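Local coordinates for protein methylmalonyl-CoA carboxyltransferase 12S subunit (Propionibacterium freudenreichii, PDB 1ON3) that transfers the carboxyl group of methylmalonyl-CoA to the biotin of the 1.3S subunit, and forms the hexameric core of transcarboxylase, at residues Q24-G29 with T45-L50; G90-R95 with P132-Y137; F236-E239 with A243-L246. One frame throughout, in Å; residues are numbered along the deposited sequence.

Contact 1: Q24-G29 with T45-L50; sequences QVIEAG and TARERL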
ATOM      1  N   GLN E  24     -45.142 -17.224 -13.560  1.00 20.89           N
ATOM      2  CA  GLN E  24     -45.302 -18.136 -14.685  1.00 25.63           C
ATOM      3  C   GLN E  24     -45.518 -17.358 -15.983  1.00 23.06           C
ATOM      4  O   GLN E  24     -45.011 -17.740 -17.036  1.00 24.02           O
ATOM      5  CB  GLN E  24     -46.478 -19.086 -14.432  1.00 28.98           C
ATOM      6  CG  GLN E  24     -46.427 -20.357 -15.262  1.00 43.95           C
ATOM      7  CD  GLN E  24     -46.800 -20.139 -16.721  1.00 50.62           C
ATOM      8  OE1 GLN E  24     -46.517 -20.983 -17.576  1.00 57.64           O
ATOM      9  NE2 GLN E  24     -47.452 -19.017 -17.009  1.00 55.45           N
ATOM     10  N   VAL E  25     -46.265 -16.263 -15.909  1.00 21.92           N
ATOM     11  CA  VAL E  25     -46.508 -15.452 -17.096  1.00 22.05           C
ATOM     12  C   VAL E  25     -45.223 -14.774 -17.575  1.00 22.80           C
ATOM     13  O   VAL E  25     -44.935 -14.750 -18.771  1.00 19.56           O
ATOM     14  CB  VAL E  25     -47.575 -14.377 -16.829  1.00 24.60           C
ATOM     15  CG1 VAL E  25     -47.632 -13.386 -17.991  1.00 21.21           C
ATOM     16  CG2 VAL E  25     -48.928 -15.047 -16.644  1.00 24.49           C
ATOM     17  N   ILE E  26     -44.452 -14.216 -16.647  1.00 18.99           N
ATOM     18  CA  ILE E  26     -43.211 -13.567 -17.043  1.00 17.55           C
ATOM     19  C   ILE E  26     -42.315 -14.564 -17.765  1.00 16.47           C
ATOM     20  O   ILE E  26     -41.752 -14.264 -18.820  1.00 18.95           O
ATOM     21  CB  ILE E  26     -42.414 -13.035 -15.832  1.00 20.55           C
ATOM     22  CG1 ILE E  26     -43.213 -11.962 -15.092  1.00 21.86           C
ATOM     23  CG2 ILE E  26     -41.096 -12.439 -16.310  1.00 19.58           C
ATOM     24  CD1 ILE E  26     -43.417 -10.700 -15.885  1.00 23.39           C
ATOM     25  N   GLU E  27     -42.185 -15.751 -17.190  1.00 17.40           N
ATOM     26  CA  GLU E  27     -41.320 -16.768 -17.762  1.00 21.80           C
ATOM     27  C   GLU E  27     -41.782 -17.234 -19.137  1.00 23.82           C
ATOM     28  O   GLU E  27     -40.998 -17.798 -19.898  1.00 21.57           O
ATOM     29  CB  GLU E  27     -41.201 -17.944 -16.789  1.00 23.11           C
ATOM     30  CG  GLU E  27     -40.865 -17.487 -15.369  1.00 25.35           C
ATOM     31  CD  GLU E  27     -40.537 -18.624 -14.422  1.00 31.54           C
ATOM     32  OE1 GLU E  27     -41.021 -19.753 -14.652  1.00 35.55           O
ATOM     33  OE2 GLU E  27     -39.809 -18.380 -13.435  1.00 27.18           O
ATOM     34  N   ALA E  28     -43.049 -16.994 -19.459  1.00 21.98           N
ATOM     35  CA  ALA E  28     -43.576 -17.392 -20.764  1.00 21.54           C
ATOM     36  C   ALA E  28     -42.980 -16.487 -21.839  1.00 19.32           C
ATOM     37  O   ALA E  28     -43.118 -16.748 -23.034  1.00 21.30           O
ATOM     38  CB  ALA E  28     -45.117 -17.302 -20.779  1.00 22.39           C
ATOM     39  N   GLY E  29     -42.302 -15.427 -21.408  1.00 18.65           N
ATOM     40  CA  GLY E  29     -41.690 -14.515 -22.355  1.00 17.17           C
ATOM     41  C   GLY E  29     -42.652 -13.981 -23.396  1.00 19.67           C
ATOM     42  O   GLY E  29     -43.737 -13.517 -23.061  1.00 19.62           O
ATOM     43  N   THR E  45     -34.681 -21.156 -26.024  1.00 14.43           N
ATOM     44  CA  THR E  45     -35.159 -19.869 -25.504  1.00 14.25           C
ATOM     45  C   THR E  45     -34.131 -19.362 -24.500  1.00 13.09           C
ATOM     46  O   THR E  45     -33.225 -20.089 -24.115  1.00 12.70           O
ATOM     47  CB  THR E  45     -36.465 -20.017 -24.732  1.00 14.21           C
ATOM     48  OG1 THR E  45     -36.229 -20.847 -23.585  1.00 14.39           O
ATOM     49  CG2 THR E  45     -37.532 -20.655 -25.598  1.00 14.27           C
ATOM     50  N   ALA E  46     -34.285 -18.121 -24.068  1.00 15.59           N
ATOM     51  CA  ALA E  46     -33.382 -17.542 -23.080  1.00 15.15           C
ATOM     52  C   ALA E  46     -33.321 -18.373 -21.795  1.00 16.55           C
ATOM     53  O   ALA E  46     -32.249 -18.578 -21.235  1.00 12.20           O
ATOM     54  CB  ALA E  46     -33.828 -16.140 -22.751  1.00 15.06           C
ATOM     55  N   ARG E  47     -34.469 -18.856 -21.321  1.00 15.28           N
ATOM     56  CA  ARG E  47     -34.471 -19.621 -20.085  1.00 12.74           C
ATOM     57  C   ARG E  47     -33.960 -21.044 -20.235  1.00 14.91           C
ATOM     58  O   ARG E  47     -33.367 -21.584 -19.305  1.00 16.50           O
ATOM     59  CB  ARG E  47     -35.865 -19.574 -19.449  1.00 14.61           C
ATOM     60  CG  ARG E  47     -36.174 -18.159 -18.945  1.00 15.43           C
ATOM     61  CD  ARG E  47     -37.612 -17.936 -18.501  1.00 15.32           C
ATOM     62  NE  ARG E  47     -37.793 -16.539 -18.105  1.00  9.75           N
ATOM     63  CZ  ARG E  47     -37.446 -16.041 -16.921  1.00 12.99           C
ATOM     64  NH1 ARG E  47     -36.905 -16.822 -15.983  1.00 16.48           N
ATOM     65  NH2 ARG E  47     -37.621 -14.757 -16.678  1.00 11.90           N
ATOM     66  N   GLU E  48     -34.178 -21.653 -21.398  1.00 10.68           N
ATOM     67  CA  GLU E  48     -33.674 -23.002 -21.626  1.00 16.60           C
ATOM     68  C   GLU E  48     -32.143 -22.948 -21.631  1.00 14.42           C
ATOM     69  O   GLU E  48     -31.477 -23.840 -21.116  1.00 13.77           O
ATOM     70  CB  GLU E  48     -34.183 -23.544 -22.966  1.00 14.92           C
ATOM     71  CG  GLU E  48     -35.649 -23.941 -22.936  1.00 15.38           C
ATOM     72  CD  GLU E  48     -36.254 -24.104 -24.322  1.00 20.94           C
ATOM     73  OE1 GLU E  48     -37.406 -24.559 -24.400  1.00 22.69           O
ATOM     74  OE2 GLU E  48     -35.595 -23.772 -25.328  1.00 19.34           O
ATOM     75  N   ARG E  49     -31.595 -21.890 -22.219  1.00 14.78           N
ATOM     76  CA  ARG E  49     -30.142 -21.727 -22.294  1.00 13.89           C
ATOM     77  C   ARG E  49     -29.515 -21.658 -20.904  1.00 15.80           C
ATOM     78  O   ARG E  49     -28.521 -22.331 -20.630  1.00 14.01           O
ATOM     79  CB  ARG E  49     -29.796 -20.467 -23.103  1.00 12.01           C
ATOM     80  CG  ARG E  49     -29.998 -20.670 -24.611  1.00 11.15           C
ATOM     81  CD  ARG E  49     -30.032 -19.349 -25.403  1.00 11.93           C
ATOM     82  NE  ARG E  49     -30.168 -19.600 -26.840  1.00 14.19           N
ATOM     83  CZ  ARG E  49     -30.465 -18.676 -27.751  1.00 10.24           C
ATOM     84  NH1 ARG E  49     -30.659 -17.411 -27.394  1.00 12.88           N
ATOM     85  NH2 ARG E  49     -30.588 -19.021 -29.024  1.00 15.45           N
ATOM     86  N   LEU E  50     -30.102 -20.858 -20.021  1.00 10.27           N
ATOM     87  CA  LEU E  50     -29.571 -20.759 -18.672  1.00 13.22           C
ATOM     88  C   LEU E  50     -29.764 -22.084 -17.946  1.00 14.56           C
ATOM     89  O   LEU E  50     -28.886 -22.536 -17.217  1.00 14.02           O
ATOM     90  CB  LEU E  50     -30.267 -19.634 -17.905  1.00 13.84           C
ATOM     91  CG  LEU E  50     -29.834 -18.231 -18.319  1.00 13.36           C
ATOM     92  CD1 LEU E  50     -30.726 -17.187 -17.636  1.00 17.87           C
ATOM     93  CD2 LEU E  50     -28.368 -18.034 -17.935  1.00 10.89           C
TER
HETATM   94  O   HOH W   1     -38.969 -13.912 -19.043  1.00 15.57           O
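A water molecule joins the two segments: it donates to the carbonyl oxygen Ile26 O at 2.8 Å and accepts from Arg47 NH2 at 2.9 Å, lying at the edge of the guanidinium group and in its plane. No direct hydrogen bond runs between the segments, so this water is their polar link, tying helix 12-27, near Ile26, to the first turn of helix 46-53. Arg47 reaches across with its chain extended from CG to NE, then turns at chi4 (-81°) and lays one guanidinium face against Glu27. Glu27 CG sits 4.0 Å above the centre of that face, and Glu27 CA comes within 3.6 Å of Arg47 NE. The carboxylate does not close a salt bridge: Glu27 OE2 stays 4.2 Å from Arg47 NH1, too far off the guanidinium plane for any of its hydrogens to be aimed at the oxygen. The salt bridge of Arg47 NH1 is made instead with Glu61. At the start of helix 46-53, Thr45 and Glu48 form a capping box, in which Glu48 N donates to Thr45 OG1 (3.1 Å) and Thr45 N to Glu48 OE2 (2.9 Å). Putting a leucine at Arg47 would probably leave the bridging water without its donor and Glu61 without its charged mate, and uncover the flank of Glu27. At this surface contact the arginine thus works in two ways, its flat face packing on aliphatic carbons while its N-H groups serve water and Glu61; the nearby Glu27 carboxylate is likely to add only a diffuse attraction.

Contact 2: G90-R95 with P132-Y137; sequences GTILGR and PFLFFY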
ATOM      1  N   GLY E  90     -25.911 -18.414 -10.462  1.00 14.04           N
ATOM      2  CA  GLY E  90     -26.076 -19.856 -10.454  1.00 14.69           C
ATOM      3  C   GLY E  90     -24.715 -20.481 -10.249  1.00 10.24           C
ATOM      4  O   GLY E  90     -23.781 -19.783  -9.856  1.00 13.33           O
ATOM      5  N   THR E  91     -24.592 -21.783 -10.491  1.00 16.25           N
ATOM      6  CA  THR E  91     -23.301 -22.439 -10.361  1.00 14.52           C
ATOM      7  C   THR E  91     -23.071 -23.337 -11.568  1.00 18.58           C
ATOM      8  O   THR E  91     -24.022 -23.783 -12.213  1.00 18.40           O
ATOM      9  CB  THR E  91     -23.199 -23.317  -9.082  1.00 16.31           C
ATOM     10  OG1 THR E  91     -24.146 -24.386  -9.159  1.00 15.30           O
ATOM     11  CG2 THR E  91     -23.464 -22.484  -7.828  1.00 13.69           C
ATOM     12  N   ILE E  92     -21.802 -23.570 -11.892  1.00 13.07           N
ATOM     13  CA  ILE E  92     -21.449 -24.459 -12.995  1.00 15.78           C
ATOM     14  C   ILE E  92     -20.432 -25.392 -12.345  1.00 16.66           C
ATOM     15  O   ILE E  92     -19.363 -24.961 -11.906  1.00 13.00           O
ATOM     16  CB  ILE E  92     -20.844 -23.686 -14.189  1.00 16.64           C
ATOM     17  CG1 ILE E  92     -21.938 -22.838 -14.865  1.00 14.47           C
ATOM     18  CG2 ILE E  92     -20.230 -24.669 -15.188  1.00 16.50           C
ATOM     19  CD1 ILE E  92     -21.428 -21.894 -15.971  1.00 15.64           C
ATOM     20  N   LEU E  93     -20.801 -26.664 -12.247  1.00 17.51           N
ATOM     21  CA  LEU E  93     -19.963 -27.654 -11.586  1.00 17.44           C
ATOM     22  C   LEU E  93     -19.610 -27.127 -10.198  1.00 17.79           C
ATOM     23  O   LEU E  93     -18.467 -27.203  -9.759  1.00 19.54           O
ATOM     24  CB  LEU E  93     -18.706 -27.943 -12.415  1.00 19.61           C
ATOM     25  CG  LEU E  93     -18.837 -29.162 -13.339  1.00 20.16           C
ATOM     26  CD1 LEU E  93     -20.057 -29.024 -14.230  1.00 27.44           C
ATOM     27  CD2 LEU E  93     -17.576 -29.316 -14.180  1.00 25.31           C
ATOM     28  N   GLY E  94     -20.610 -26.566  -9.521  1.00 17.08           N
ATOM     29  CA  GLY E  94     -20.408 -26.042  -8.181  1.00 18.38           C
ATOM     30  C   GLY E  94     -19.805 -24.653  -8.079  1.00 15.28           C
ATOM     31  O   GLY E  94     -19.873 -24.031  -7.023  1.00 14.72           O
ATOM     32  N   ARG E  95     -19.225 -24.160  -9.173  1.00 15.38           N
ATOM     33  CA  ARG E  95     -18.599 -22.838  -9.190  1.00 12.73           C
ATOM     34  C   ARG E  95     -19.615 -21.729  -9.366  1.00 14.68           C
ATOM     35  O   ARG E  95     -20.396 -21.733 -10.314  1.00 14.11           O
ATOM     36  CB  ARG E  95     -17.576 -22.741 -10.329  1.00 11.00           C
ATOM     37  CG  ARG E  95     -16.413 -23.715 -10.204  1.00 14.10           C
ATOM     38  CD  ARG E  95     -15.548 -23.708 -11.458  1.00 19.58           C
ATOM     39  NE  ARG E  95     -15.104 -22.358 -11.785  1.00 18.03           N
ATOM     40  CZ  ARG E  95     -14.335 -22.046 -12.820  1.00 12.82           C
ATOM     41  NH1 ARG E  95     -13.911 -22.999 -13.651  1.00  7.47           N
ATOM     42  NH2 ARG E  95     -13.982 -20.775 -13.007  1.00 10.47           N
ATOM     43  N   PRO E 132     -17.163 -15.407 -12.446  1.00 10.57           N
ATOM     44  CA  PRO E 132     -17.207 -15.263 -13.899  1.00 11.57           C
ATOM     45  C   PRO E 132     -18.582 -14.709 -14.301  1.00 15.87           C
ATOM     46  O   PRO E 132     -19.563 -14.839 -13.553  1.00 11.80           O
ATOM     47  CB  PRO E 132     -17.034 -16.693 -14.385  1.00 14.02           C
ATOM     48  CG  PRO E 132     -16.119 -17.283 -13.361  1.00 15.43           C
ATOM     49  CD  PRO E 132     -16.672 -16.746 -12.060  1.00 12.43           C
ATOM     50  N   PHE E 133     -18.637 -14.093 -15.479  1.00  8.93           N
ATOM     51  CA  PHE E 133     -19.875 -13.540 -16.033  1.00  8.94           C
ATOM     52  C   PHE E 133     -20.084 -14.104 -17.440  1.00 10.14           C
ATOM     53  O   PHE E 133     -19.203 -13.980 -18.296  1.00  9.21           O
ATOM     54  CB  PHE E 133     -19.801 -12.018 -16.133  1.00  8.78           C
ATOM     55  CG  PHE E 133     -20.966 -11.417 -16.849  1.00 12.07           C
ATOM     56  CD1 PHE E 133     -20.798 -10.778 -18.075  1.00 16.43           C
ATOM     57  CD2 PHE E 133     -22.239 -11.522 -16.322  1.00 11.02           C
ATOM     58  CE1 PHE E 133     -21.901 -10.255 -18.765  1.00 16.68           C
ATOM     59  CE2 PHE E 133     -23.345 -11.006 -17.005  1.00 15.56           C
ATOM     60  CZ  PHE E 133     -23.168 -10.374 -18.228  1.00 16.51           C
ATOM     61  N   LEU E 134     -21.246 -14.707 -17.676  1.00  6.54           N
ATOM     62  CA  LEU E 134     -21.578 -15.294 -18.978  1.00  9.64           C
ATOM     63  C   LEU E 134     -22.845 -14.614 -19.508  1.00 11.95           C
ATOM     64  O   LEU E 134     -23.772 -14.339 -18.755  1.00 12.66           O
ATOM     65  CB  LEU E 134     -21.780 -16.810 -18.851  1.00 12.21           C
ATOM     66  CG  LEU E 134     -20.512 -17.559 -18.395  1.00 14.93           C
ATOM     67  CD1 LEU E 134     -20.618 -17.851 -16.903  1.00 18.28           C
ATOM     68  CD2 LEU E 134     -20.340 -18.855 -19.170  1.00 11.46           C
ATOM     69  N   PHE E 135     -22.873 -14.353 -20.809  1.00 10.21           N
ATOM     70  CA  PHE E 135     -23.988 -13.639 -21.425  1.00 13.79           C
ATOM     71  C   PHE E 135     -24.400 -14.236 -22.782  1.00 12.55           C
ATOM     72  O   PHE E 135     -23.587 -14.312 -23.694  1.00 11.16           O
ATOM     73  CB  PHE E 135     -23.540 -12.177 -21.597  1.00 12.34           C
ATOM     74  CG  PHE E 135     -24.639 -11.203 -21.953  1.00 14.70           C
ATOM     75  CD1 PHE E 135     -24.414  -9.842 -21.805  1.00 11.89           C
ATOM     76  CD2 PHE E 135     -25.863 -11.625 -22.472  1.00 15.81           C
ATOM     77  CE1 PHE E 135     -25.389  -8.903 -22.172  1.00 14.85           C
ATOM     78  CE2 PHE E 135     -26.848 -10.690 -22.843  1.00 17.60           C
ATOM     79  CZ  PHE E 135     -26.603  -9.329 -22.690  1.00 12.81           C
ATOM     80  N   PHE E 136     -25.658 -14.670 -22.890  1.00 12.86           N
ATOM     81  CA  PHE E 136     -26.206 -15.195 -24.151  1.00 13.02           C
ATOM     82  C   PHE E 136     -26.875 -14.006 -24.856  1.00 12.85           C
ATOM     83  O   PHE E 136     -27.844 -13.425 -24.341  1.00 11.03           O
ATOM     84  CB  PHE E 136     -27.276 -16.273 -23.919  1.00 11.81           C
ATOM     85  CG  PHE E 136     -26.736 -17.606 -23.449  1.00 12.25           C
ATOM     86  CD1 PHE E 136     -26.624 -17.886 -22.093  1.00 12.49           C
ATOM     87  CD2 PHE E 136     -26.415 -18.605 -24.367  1.00  9.59           C
ATOM     88  CE1 PHE E 136     -26.207 -19.154 -21.655  1.00 12.23           C
ATOM     89  CE2 PHE E 136     -26.002 -19.866 -23.946  1.00 14.16           C
ATOM     90  CZ  PHE E 136     -25.899 -20.143 -22.582  1.00 12.86           C
ATOM     91  N   TYR E 137     -26.329 -13.633 -26.011  1.00 12.30           N
ATOM     92  CA  TYR E 137     -26.828 -12.522 -26.819  1.00  9.80           C
ATOM     93  C   TYR E 137     -27.769 -13.046 -27.917  1.00 12.12           C
ATOM     94  O   TYR E 137     -27.458 -14.017 -28.594  1.00 11.74           O
ATOM     95  CB  TYR E 137     -25.648 -11.809 -27.485  1.00  8.75           C
ATOM     96  CG  TYR E 137     -24.710 -11.127 -26.524  1.00 10.86           C
ATOM     97  CD1 TYR E 137     -24.802  -9.762 -26.290  1.00  9.72           C
ATOM     98  CD2 TYR E 137     -23.684 -11.838 -25.896  1.00  9.01           C
ATOM     99  CE1 TYR E 137     -23.892  -9.103 -25.459  1.00  7.97           C
ATOM    100  CE2 TYR E 137     -22.765 -11.196 -25.057  1.00  9.08           C
ATOM    101  CZ  TYR E 137     -22.871  -9.832 -24.845  1.00  8.81           C
ATOM    102  OH  TYR E 137     -21.966  -9.187 -24.034  1.00 10.73           O
TER
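A two-residue beta hairpin, closed by a type I' turn from Ile92 to Arg95, links strands 85-92 and 95-102 of the mixed sheet in this crotonase-clan domain, and its end packs beside the start of strand 133-139. Paired backbone bonds shut the turn: Ile92 N to Arg95 O at 2.8 Å and Arg95 N to Ile92 O at 2.9 Å. From its two ends Ile92 and Arg95 both direct their CB atoms toward 132-137. Ile92 meets Leu134 through methyl groups, CD1 to CD1 at 4.2 Å; its chain is extended past CG1 (chi2 173°), which carries the terminal methyl out to the leucine. Arg95 approaches Pro132 at about a right angle, with NH2 4.1 Å from Pro132 CG. Its chain is bent at chi3 (54°), and the guanidinium finds its polar partners outside the two segments: NE bonds to Gln257, NH1 to the carbonyl of Leu252, and NH2 weakly to Leu255 O. Leu252, on helix 241-253, also packs on both Ile92 and Pro132. No hydrogen bond passes between the two segments, since strand 95-102 lies between their strands in the sheet and pairs with each. What joins them is one methyl-methyl contact and the loose van der Waals approach of Arg95 NH2 to the proline ring, made across the middle strand, while the arginine's polar bonds are spent on Leu252, Leu255 and Gln257.

Contact 3: F236-E239 with A243-L246; sequences FVAE and AAEL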
ATOM      1  N   PHE E 236     -14.783 -19.225 -30.892  1.00 10.84           N
ATOM      2  CA  PHE E 236     -15.293 -20.569 -31.085  1.00 10.03           C
ATOM      3  C   PHE E 236     -16.528 -20.562 -31.958  1.00 13.36           C
ATOM      4  O   PHE E 236     -17.384 -19.678 -31.820  1.00 13.24           O
ATOM      5  CB  PHE E 236     -15.676 -21.224 -29.738  1.00 10.15           C
ATOM      6  CG  PHE E 236     -14.551 -21.266 -28.738  1.00 11.59           C
ATOM      7  CD1 PHE E 236     -14.362 -20.227 -27.845  1.00 12.49           C
ATOM      8  CD2 PHE E 236     -13.649 -22.325 -28.735  1.00 14.70           C
ATOM      9  CE1 PHE E 236     -13.279 -20.231 -26.952  1.00 12.82           C
ATOM     10  CE2 PHE E 236     -12.570 -22.339 -27.856  1.00 12.24           C
ATOM     11  CZ  PHE E 236     -12.386 -21.291 -26.966  1.00 15.25           C
ATOM     12  N   VAL E 237     -16.611 -21.535 -32.861  1.00 12.06           N
ATOM     13  CA  VAL E 237     -17.796 -21.684 -33.690  1.00 12.92           C
ATOM     14  C   VAL E 237     -18.496 -22.899 -33.127  1.00 13.94           C
ATOM     15  O   VAL E 237     -17.862 -23.925 -32.903  1.00 14.70           O
ATOM     16  CB  VAL E 237     -17.478 -21.937 -35.179  1.00 14.04           C
ATOM     17  CG1 VAL E 237     -18.753 -22.305 -35.929  1.00 14.76           C
ATOM     18  CG2 VAL E 237     -16.893 -20.693 -35.797  1.00 13.99           C
ATOM     19  N   ALA E 238     -19.799 -22.768 -32.876  1.00 12.09           N
ATOM     20  CA  ALA E 238     -20.601 -23.849 -32.331  1.00 12.71           C
ATOM     21  C   ALA E 238     -21.736 -24.181 -33.303  1.00 14.90           C
ATOM     22  O   ALA E 238     -22.344 -23.285 -33.884  1.00 15.57           O
ATOM     23  CB  ALA E 238     -21.176 -23.432 -30.987  1.00 12.18           C
ATOM     24  N   GLU E 239     -22.023 -25.465 -33.475  1.00 14.99           N
ATOM     25  CA  GLU E 239     -23.094 -25.872 -34.385  1.00 17.35           C
ATOM     26  C   GLU E 239     -24.450 -25.321 -33.968  1.00 20.17           C
ATOM     27  O   GLU E 239     -25.201 -24.799 -34.797  1.00 17.45           O
ATOM     28  CB  GLU E 239     -23.183 -27.395 -34.465  1.00 24.18           C
ATOM     29  CG  GLU E 239     -22.327 -28.010 -35.551  1.00 35.74           C
ATOM     30  CD  GLU E 239     -22.736 -27.559 -36.936  1.00 35.45           C
ATOM     31  OE1 GLU E 239     -23.927 -27.702 -37.287  1.00 42.80           O
ATOM     32  OE2 GLU E 239     -21.863 -27.061 -37.673  1.00 45.70           O
ATOM     33  N   ALA E 243     -24.202 -27.205 -28.355  1.00 14.36           N
ATOM     34  CA  ALA E 243     -22.759 -27.201 -28.571  1.00 16.01           C
ATOM     35  C   ALA E 243     -22.099 -25.978 -27.941  1.00 15.31           C
ATOM     36  O   ALA E 243     -20.973 -26.061 -27.441  1.00 14.69           O
ATOM     37  CB  ALA E 243     -22.461 -27.237 -30.065  1.00 13.90           C
ATOM     38  N   ALA E 244     -22.792 -24.841 -27.982  1.00 12.94           N
ATOM     39  CA  ALA E 244     -22.254 -23.605 -27.432  1.00 10.65           C
ATOM     40  C   ALA E 244     -22.161 -23.722 -25.918  1.00 13.49           C
ATOM     41  O   ALA E 244     -21.208 -23.232 -25.307  1.00 14.48           O
ATOM     42  CB  ALA E 244     -23.144 -22.412 -27.822  1.00 14.93           C
ATOM     43  N   GLU E 245     -23.158 -24.374 -25.327  1.00 10.87           N
ATOM     44  CA  GLU E 245     -23.203 -24.580 -23.887  1.00 13.02           C
ATOM     45  C   GLU E 245     -22.082 -25.525 -23.457  1.00 15.70           C
ATOM     46  O   GLU E 245     -21.443 -25.305 -22.425  1.00 15.41           O
ATOM     47  CB  GLU E 245     -24.588 -25.103 -23.487  1.00 12.16           C
ATOM     48  CG  GLU E 245     -25.648 -23.986 -23.568  1.00 13.80           C
ATOM     49  CD  GLU E 245     -27.035 -24.445 -24.014  1.00 14.86           C
ATOM     50  OE1 GLU E 245     -27.869 -23.553 -24.305  1.00 14.08           O
ATOM     51  OE2 GLU E 245     -27.300 -25.665 -24.064  1.00 11.81           O
ATOM     52  N   LEU E 246     -21.818 -26.558 -24.255  1.00 15.90           N
ATOM     53  CA  LEU E 246     -20.731 -27.483 -23.924  1.00 14.53           C
ATOM     54  C   LEU E 246     -19.398 -26.751 -24.049  1.00 15.73           C
ATOM     55  O   LEU E 246     -18.507 -26.919 -23.222  1.00 13.09           O
ATOM     56  CB  LEU E 246     -20.737 -28.707 -24.852  1.00 14.26           C
ATOM     57  CG  LEU E 246     -21.815 -29.774 -24.594  1.00 21.12           C
ATOM     58  CD1 LEU E 246     -21.732 -30.892 -25.642  1.00 22.64           C
ATOM     59  CD2 LEU E 246     -21.607 -30.358 -23.189  1.00 22.19           C
TER
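Ala238 CB faces the first turns of helix 241-253 and touches it at several points: Ala244 N at 3.7 Å, Ala244 CB at 3.9 Å and Ala243 CB at 4.1 Å. The methyl of Ala243 also points back at the strand, coming 3.9 Å from Glu239 N just past the strand's end. Three small side chains meet here, and the CA atoms of Ala238 and Ala244 are accordingly only 5.2 Å apart. The contact has no hydrogen bond of its own; van der Waals packing of methyls on one another and on backbone atoms carries it. Asp240, in the short connection, accepts from Ala243 N through its side chain and so anchors the beginning of the helix. The carboxylate of Glu239 departs from the helix to a salt bridge with Lys196. Farther out, Ala238 is held in the sheet by backbone bonding to Met194, and its methyl also packs on Ile247, one turn farther along the helix. Strand 236-238 forms one margin of the mixed sheet within this chain, next to strand 191-195, and the helix folds back directly over it, with Ala244 resting on Ile193 and Thr195 and Glu245 touching Arg49 and Asn52 of helix 46-53.

Overall arrangement
Contact 1 is a surface contact between two helices, contact 2 is buried, and contact 3 is partly buried. Their chemistry follows: water and charge in contact 1, but chiefly apolar packing in contacts 2 and 3. Contacts 2 and 3 reach the same mixed sheet, their centres about 15 Å apart; helix 241-253 supplies one side of contact 3 at its beginning and packs against contact 2 through Leu252 near its end. The three meet around one cluster: Phe136 of contact 2 packs on Arg49 of contact 1 and on Glu245 of contact 3, while Glu245 also touches Arg49. Helices 46-53 and 241-253 thus come together beside strand 133-139.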